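Local structure of transcriptional regulator (Mesorhizobium loti, 3BHQ) at residues A[90-95]-A[197-202]; A[143-148]-A[161-166]. The protein probably acts as a TetR-family transcriptional regulator, binding cis-regulatory DNA through a predicted helix-turn-helix motif. One frame throughout, in Å; residues are numbered along the deposited sequence.

Contact 1 of 2, residues A[90-95]-A[197-202]; sequences GGLQQL and ASVEAF
With chi1 near 168°, V199 sends CG1 out anti to its own backbone N and leaves CG2 beside that N, and both branches press on L92 of the facing helix, CG1 on its CB and CG2 on its carbonyl group. V199 CG1 meets L92 CB at 3.6 Å. The other branch, V199 CG2, settles against the main chain, 3.6 Å from L92 O and 3.9 Å from Q93 N. L92 turns its CG beside its backbone N (chi1 -77°), and an extended chi2 of 160° then carries CD1 over to F202; L92 CD1 lies 4.0 Å from F202 CD2 and equally close to F202 CE2, approaching the ring obliquely. L92 and F202 cross at about a right angle. At the more open side Q93 adds a loose apolar touch, Q93 CG lying 4.3 Å from V199 CG1. The side-chain contacts are apolar, and one methyl also packs on polar main-chain atoms by van der Waals contact. Helix 56-83 covers L92 through L82, while L166 of helix 159-181 packs on F202. Helix 88-103 thus packs against the last helix, 188-206, their short axes 9.3 Å apart and roughly antiparallel at 134°, in the all-helical C-terminal domain of a TetR-family regulator.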
ATOM      1  N   GLY A  90     -25.267   7.839   6.071  1.00 16.32           N
ATOM      2  CA  GLY A  90     -24.646   8.580   7.182  1.00 16.04           C
ATOM      3  C   GLY A  90     -23.793   7.696   8.082  1.00 17.01           C
ATOM      4  O   GLY A  90     -22.719   8.085   8.503  1.00 16.81           O
ATOM      5  N   GLY A  91     -24.289   6.496   8.397  1.00 15.55           N
ATOM      6  CA  GLY A  91     -23.571   5.564   9.240  1.00 15.22           C
ATOM      7  C   GLY A  91     -22.237   5.173   8.628  1.00 15.78           C
ATOM      8  O   GLY A  91     -21.216   5.201   9.307  1.00 17.15           O
ATOM      9  N   LEU A  92     -22.259   4.853   7.341  1.00 15.56           N
ATOM     10  CA  LEU A  92     -21.015   4.513   6.615  1.00 18.24           C
ATOM     11  C   LEU A  92     -20.070   5.698   6.495  1.00 18.99           C
ATOM     12  O   LEU A  92     -18.848   5.503   6.541  1.00 20.16           O
ATOM     13  CB  LEU A  92     -21.307   3.902   5.241  1.00 17.74           C
ATOM     14  CG  LEU A  92     -21.751   2.437   5.279  1.00 21.97           C
ATOM     15  CD1 LEU A  92     -22.492   2.023   4.004  1.00 21.84           C
ATOM     16  CD2 LEU A  92     -20.565   1.529   5.598  1.00 24.05           C
ATOM     17  N   GLN A  93     -20.614   6.897   6.289  1.00 17.99           N
ATOM     18  CA  GLN A  93     -19.814   8.124   6.268  1.00 19.00           C
ATOM     19  C   GLN A  93     -19.082   8.295   7.595  1.00 19.26           C
ATOM     20  O   GLN A  93     -17.881   8.571   7.616  1.00 20.74           O
ATOM     21  CB  GLN A  93     -20.635   9.365   6.010  1.00 18.14           C
ATOM     22  CG  GLN A  93     -21.116   9.547   4.597  1.00 19.64           C
ATOM     23  CD  GLN A  93     -22.082  10.705   4.432  1.00 20.57           C
ATOM     24  OE1 GLN A  93     -22.481  11.349   5.411  1.00 21.82           O
ATOM     25  NE2 GLN A  93     -22.501  10.955   3.203  1.00 22.36           N
ATOM     26  N   GLN A  94     -19.801   8.109   8.718  1.00 17.76           N
ATOM     27  CA  GLN A  94     -19.148   8.232  10.030  1.00 16.94           C
ATOM     28  C   GLN A  94     -18.058   7.198  10.214  1.00 18.07           C
ATOM     29  O   GLN A  94     -16.980   7.528  10.708  1.00 19.95           O
ATOM     30  CB  GLN A  94     -20.186   8.240  11.188  1.00 18.35           C
ATOM     31  CG  GLN A  94     -21.091   9.457  11.166  1.00 19.33           C
ATOM     32  CD  GLN A  94     -20.298  10.763  11.250  1.00 21.92           C
ATOM     33  OE1 GLN A  94     -19.505  10.946  12.169  1.00 23.54           O
ATOM     34  NE2 GLN A  94     -20.488  11.634  10.282  1.00 21.95           N
ATOM     35  N   LEU A  95     -18.299   5.962   9.789  1.00 18.24           N
ATOM     36  CA  LEU A  95     -17.265   4.912   9.865  1.00 18.83           C
ATOM     37  C   LEU A  95     -16.060   5.271   8.993  1.00 18.28           C
ATOM     38  O   LEU A  95     -14.912   5.196   9.466  1.00 20.24           O
ATOM     39  CB  LEU A  95     -17.817   3.543   9.418  1.00 19.56           C
ATOM     40  CG  LEU A  95     -16.854   2.358   9.310  1.00 21.67           C
ATOM     41  CD1 LEU A  95     -16.200   2.150  10.684  1.00 26.45           C
ATOM     42  CD2 LEU A  95     -17.537   1.097   8.839  1.00 27.84           C
ATOM     43  N   ALA A 197     -17.404  10.457  -0.784  1.00 25.25           N
ATOM     44  CA  ALA A 197     -17.361   9.992  -2.157  1.00 24.18           C
ATOM     45  C   ALA A 197     -17.119   8.460  -2.230  1.00 22.38           C
ATOM     46  O   ALA A 197     -17.739   7.777  -3.036  1.00 24.54           O
ATOM     47  CB  ALA A 197     -16.260  10.756  -2.932  1.00 24.61           C
ATOM     48  N   SER A 198     -16.259   7.934  -1.353  1.00 23.76           N
ATOM     49  CA  SER A 198     -15.981   6.489  -1.281  1.00 22.39           C
ATOM     50  C   SER A 198     -17.258   5.712  -0.866  1.00 21.21           C
ATOM     51  O   SER A 198     -17.576   4.658  -1.397  1.00 22.00           O
ATOM     52  CB  SER A 198     -14.848   6.166  -0.307  1.00 28.43           C
ATOM     53  OG  SER A 198     -13.683   6.936  -0.583  1.00 28.87           O
ATOM     54  N   VAL A 199     -17.962   6.243   0.136  1.00 20.00           N
ATOM     55  CA  VAL A 199     -19.222   5.652   0.613  1.00 21.41           C
ATOM     56  C   VAL A 199     -20.314   5.692  -0.450  1.00 19.95           C
ATOM     57  O   VAL A 199     -21.056   4.723  -0.616  1.00 19.26           O
ATOM     58  CB  VAL A 199     -19.670   6.313   1.927  1.00 19.88           C
ATOM     59  CG1 VAL A 199     -21.136   5.928   2.311  1.00 19.07           C
ATOM     60  CG2 VAL A 199     -18.705   5.970   3.016  1.00 20.89           C
ATOM     61  N   GLU A 200     -20.424   6.791  -1.193  1.00 20.93           N
ATOM     62  CA  GLU A 200     -21.387   6.865  -2.296  1.00 22.83           C
ATOM     63  C   GLU A 200     -21.153   5.771  -3.320  1.00 22.75           C
ATOM     64  O   GLU A 200     -22.088   5.110  -3.753  1.00 21.80           O
ATOM     65  CB  GLU A 200     -21.346   8.231  -2.970  1.00 26.44           C
ATOM     66  CG  GLU A 200     -22.361   8.428  -4.081  1.00 30.46           C
ATOM     67  CD  GLU A 200     -22.298   9.833  -4.648  1.00 35.14           C
ATOM     68  OE1 GLU A 200     -22.748  10.765  -3.949  1.00 52.84           O
ATOM     69  OE2 GLU A 200     -21.808  10.000  -5.790  1.00 55.93           O
ATOM     70  N   ALA A 201     -19.888   5.573  -3.700  1.00 21.23           N
ATOM     71  CA  ALA A 201     -19.560   4.524  -4.651  1.00 19.58           C
ATOM     72  C   ALA A 201     -19.847   3.138  -4.069  1.00 18.10           C
ATOM     73  O   ALA A 201     -20.387   2.253  -4.722  1.00 20.46           O
ATOM     74  CB  ALA A 201     -18.088   4.642  -5.067  1.00 19.72           C
ATOM     75  N   PHE A 202     -19.456   2.935  -2.810  1.00 19.76           N
ATOM     76  CA  PHE A 202     -19.723   1.688  -2.098  1.00 19.96           C
ATOM     77  C   PHE A 202     -21.212   1.333  -2.088  1.00 20.22           C
ATOM     78  O   PHE A 202     -21.565   0.185  -2.372  1.00 20.62           O
ATOM     79  CB  PHE A 202     -19.189   1.752  -0.663  1.00 21.72           C
ATOM     80  CG  PHE A 202     -19.451   0.502   0.138  1.00 20.62           C
ATOM     81  CD1 PHE A 202     -18.538  -0.539   0.136  1.00 24.24           C
ATOM     82  CD2 PHE A 202     -20.613   0.380   0.905  1.00 23.83           C
ATOM     83  CE1 PHE A 202     -18.782  -1.666   0.898  1.00 22.11           C
ATOM     84  CE2 PHE A 202     -20.869  -0.766   1.646  1.00 24.38           C
ATOM     85  CZ  PHE A 202     -19.950  -1.783   1.630  1.00 19.28           C
TER

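Contact 2 of 2, residues A[143-148]-A[161-166]; sequences SCFQKL and LAASHL
This is a buried, apolar helix-to-helix contact in the C-terminal domain, carried by one aromatic ring: F145 of helix 123-150 reaches across to the first turns of helix 159-181. The short axes stand 10.0 Å apart and their directions differ by 114°, so the two helices meet over a small patch, and F145 spans the gap. Its CG sits beside the backbone N (chi1 -70°), which brings the CD2-CE2 side of the ring to the backbone at A162-A163, with CZ reaching L166. F145 CE2 is 3.7 Å from A163 CA, an oblique approach, while the carbonyl carbon of A162 lies at the ring edge, near its plane. A162 CB meets F145 CD2 at 4.1 Å. Farther along, L166 CD2 comes to within 3.9 Å of F145 CZ, again at the edge, and the two side chains cross at about a right angle. With only methyls at A162 and A163, the rim of the ring can come close to the helix backbone. On another side of that helix, S164 OG donates to L161 O at 2.7 Å, in the carbonyl plane and on a lone pair; L161 O also accepts from H165 N. I154 and T156 of the connecting loop pack on F145, helix 56-83 touches C144 and L148, and on the dimer side S164 meets I173 and H165 meets M169, both of the second subunit.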
ATOM      1  N   SER A 143     -17.697  -9.052   9.456  1.00 22.25           N
ATOM      2  CA  SER A 143     -18.676  -9.530  10.438  1.00 24.80           C
ATOM      3  C   SER A 143     -19.797  -8.502  10.602  1.00 23.21           C
ATOM      4  O   SER A 143     -20.979  -8.861  10.604  1.00 23.87           O
ATOM      5  CB  SER A 143     -18.007  -9.857  11.780  1.00 24.03           C
ATOM      6  OG  SER A 143     -18.967 -10.362  12.678  1.00 33.64           O
ATOM      7  N   CYS A 144     -19.424  -7.223  10.665  1.00 23.86           N
ATOM      8  CA  CYS A 144     -20.401  -6.121  10.720  1.00 21.80           C
ATOM      9  C   CYS A 144     -21.317  -6.082   9.472  1.00 23.46           C
ATOM     10  O   CYS A 144     -22.541  -5.965   9.590  1.00 22.82           O
ATOM     11  CB  CYS A 144     -19.684  -4.787  10.943  1.00 25.08           C
ATOM     12  SG  CYS A 144     -20.656  -3.334  10.663  1.00 25.82           S
ATOM     13  N   PHE A 145     -20.728  -6.186   8.284  1.00 20.56           N
ATOM     14  CA  PHE A 145     -21.510  -6.186   7.041  1.00 19.76           C
ATOM     15  C   PHE A 145     -22.450  -7.398   6.900  1.00 22.18           C
ATOM     16  O   PHE A 145     -23.537  -7.273   6.310  1.00 21.83           O
ATOM     17  CB  PHE A 145     -20.604  -6.138   5.805  1.00 19.47           C
ATOM     18  CG  PHE A 145     -19.890  -4.834   5.570  1.00 20.27           C
ATOM     19  CD1 PHE A 145     -20.161  -3.641   6.287  1.00 20.56           C
ATOM     20  CD2 PHE A 145     -18.990  -4.780   4.514  1.00 18.42           C
ATOM     21  CE1 PHE A 145     -19.466  -2.443   5.979  1.00 21.79           C
ATOM     22  CE2 PHE A 145     -18.322  -3.575   4.187  1.00 22.02           C
ATOM     23  CZ  PHE A 145     -18.549  -2.435   4.915  1.00 19.41           C
ATOM     24  N   GLN A 146     -22.020  -8.549   7.411  1.00 21.48           N
ATOM     25  CA  GLN A 146     -22.861  -9.764   7.376  1.00 22.99           C
ATOM     26  C   GLN A 146     -24.120  -9.551   8.192  1.00 24.78           C
ATOM     27  O   GLN A 146     -25.227  -9.905   7.741  1.00 24.31           O
ATOM     28  CB  GLN A 146     -22.114 -10.995   7.900  1.00 23.11           C
ATOM     29  CG  GLN A 146     -22.923 -12.324   7.817  1.00 24.52           C
ATOM     30  CD  GLN A 146     -23.344 -12.650   6.402  1.00 35.53           C
ATOM     31  OE1 GLN A 146     -22.513 -13.016   5.563  1.00 42.13           O
ATOM     32  NE2 GLN A 146     -24.649 -12.530   6.126  1.00 38.50           N
ATOM     33  N   LYS A 147     -23.948  -8.992   9.389  1.00 24.28           N
ATOM     34  CA  LYS A 147     -25.080  -8.667  10.270  1.00 27.65           C
ATOM     35  C   LYS A 147     -25.990  -7.620   9.626  1.00 26.03           C
ATOM     36  O   LYS A 147     -27.210  -7.759   9.656  1.00 25.65           O
ATOM     37  CB  LYS A 147     -24.599  -8.235  11.655  1.00 28.56           C
ATOM     38  CG  LYS A 147     -23.895  -9.366  12.405  1.00 30.52           C
ATOM     39  CD  LYS A 147     -23.227  -8.899  13.695  1.00 32.67           C
ATOM     40  CE  LYS A 147     -22.268  -9.966  14.227  1.00 37.04           C
ATOM     41  NZ  LYS A 147     -21.467  -9.480  15.380  1.00 50.06           N
ATOM     42  N   LEU A 148     -25.403  -6.598   8.998  1.00 23.52           N
ATOM     43  CA  LEU A 148     -26.196  -5.589   8.277  1.00 22.86           C
ATOM     44  C   LEU A 148     -26.943  -6.202   7.084  1.00 21.99           C
ATOM     45  O   LEU A 148     -28.052  -5.776   6.775  1.00 23.55           O
ATOM     46  CB  LEU A 148     -25.328  -4.408   7.809  1.00 23.18           C
ATOM     47  CG  LEU A 148     -24.785  -3.509   8.920  1.00 21.85           C
ATOM     48  CD1 LEU A 148     -23.731  -2.582   8.368  1.00 19.16           C
ATOM     49  CD2 LEU A 148     -25.923  -2.724   9.604  1.00 21.49           C
ATOM     50  N   LEU A 161     -14.880  -9.468   0.972  1.00 26.65           N
ATOM     51  CA  LEU A 161     -14.550  -8.789  -0.305  1.00 27.05           C
ATOM     52  C   LEU A 161     -15.090  -7.362  -0.294  1.00 22.52           C
ATOM     53  O   LEU A 161     -14.344  -6.421  -0.627  1.00 24.37           O
ATOM     54  CB  LEU A 161     -15.099  -9.556  -1.503  1.00 28.91           C
ATOM     55  CG  LEU A 161     -14.793  -8.981  -2.905  1.00 30.93           C
ATOM     56  CD1 LEU A 161     -13.332  -8.957  -3.171  1.00 30.94           C
ATOM     57  CD2 LEU A 161     -15.503  -9.785  -3.975  1.00 32.81           C
ATOM     58  N   ALA A 162     -16.327  -7.221   0.152  1.00 21.87           N
ATOM     59  CA  ALA A 162     -17.017  -5.903   0.255  1.00 21.04           C
ATOM     60  C   ALA A 162     -16.242  -4.997   1.203  1.00 21.51           C
ATOM     61  O   ALA A 162     -16.036  -3.828   0.905  1.00 18.30           O
ATOM     62  CB  ALA A 162     -18.413  -6.064   0.709  1.00 21.49           C
ATOM     63  N   ALA A 163     -15.762  -5.546   2.316  1.00 21.12           N
ATOM     64  CA  ALA A 163     -14.929  -4.772   3.235  1.00 19.74           C
ATOM     65  C   ALA A 163     -13.663  -4.294   2.536  1.00 19.19           C
ATOM     66  O   ALA A 163     -13.331  -3.100   2.626  1.00 18.85           O
ATOM     67  CB  ALA A 163     -14.601  -5.593   4.528  1.00 19.29           C
ATOM     68  N   SER A 164     -12.974  -5.181   1.794  1.00 19.79           N
ATOM     69  CA  SER A 164     -11.747  -4.766   1.092  1.00 19.73           C
ATOM     70  C   SER A 164     -12.065  -3.682   0.046  1.00 18.50           C
ATOM     71  O   SER A 164     -11.244  -2.809  -0.171  1.00 20.61           O
ATOM     72  CB  SER A 164     -11.017  -5.950   0.430  1.00 24.57           C
ATOM     73  OG  SER A 164     -11.647  -6.356  -0.767  1.00 27.20           O
ATOM     74  N   HIS A 165     -13.253  -3.742  -0.567  1.00 18.56           N
ATOM     75  CA  HIS A 165     -13.675  -2.697  -1.527  1.00 19.61           C
ATOM     76  C   HIS A 165     -13.854  -1.341  -0.884  1.00 19.69           C
ATOM     77  O   HIS A 165     -13.398  -0.332  -1.433  1.00 20.02           O
ATOM     78  CB  HIS A 165     -14.910  -3.112  -2.312  1.00 19.61           C
ATOM     79  CG  HIS A 165     -14.646  -4.230  -3.275  1.00 18.18           C
ATOM     80  ND1 HIS A 165     -15.660  -4.916  -3.897  1.00 19.38           N
ATOM     81  CD2 HIS A 165     -13.494  -4.808  -3.676  1.00 18.44           C
ATOM     82  CE1 HIS A 165     -15.141  -5.822  -4.705  1.00 19.82           C
ATOM     83  NE2 HIS A 165     -13.826  -5.779  -4.589  1.00 18.68           N
ATOM     84  N   LEU A 166     -14.507  -1.299   0.291  1.00 18.92           N
ATOM     85  CA  LEU A 166     -14.656  -0.030   1.031  1.00 18.22           C
ATOM     86  C   LEU A 166     -13.251   0.507   1.392  1.00 19.37           C
ATOM     87  O   LEU A 166     -12.943   1.661   1.124  1.00 18.06           O
ATOM     88  CB  LEU A 166     -15.506  -0.218   2.309  1.00 18.94           C
ATOM     89  CG  LEU A 166     -15.661   1.065   3.136  1.00 19.96           C
ATOM     90  CD1 LEU A 166     -16.330   2.229   2.319  1.00 19.62           C
ATOM     91  CD2 LEU A 166     -16.398   0.799   4.479  1.00 20.91           C
TER

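From the N terminus, the chain first reaches 90-95 on helix 88-103 and then, past helix 106-117, comes to 143-148 on helix 123-150. A short connection leads to 161-166 on helix 159-181, closing the tight loop of contact 2. The next helix, 188-206, returns to the first segment through 197-202 and closes the much longer loop of contact 1, which encloses contact 2. Their centres are about 13 Å apart, yet the two share a core: F202 CZ packs 3.5 Å from F145 CE2, and L92 CD2 lies 4.1 Å from F145 CE1. F202 and F145 thus join four helices of the C-terminal domain.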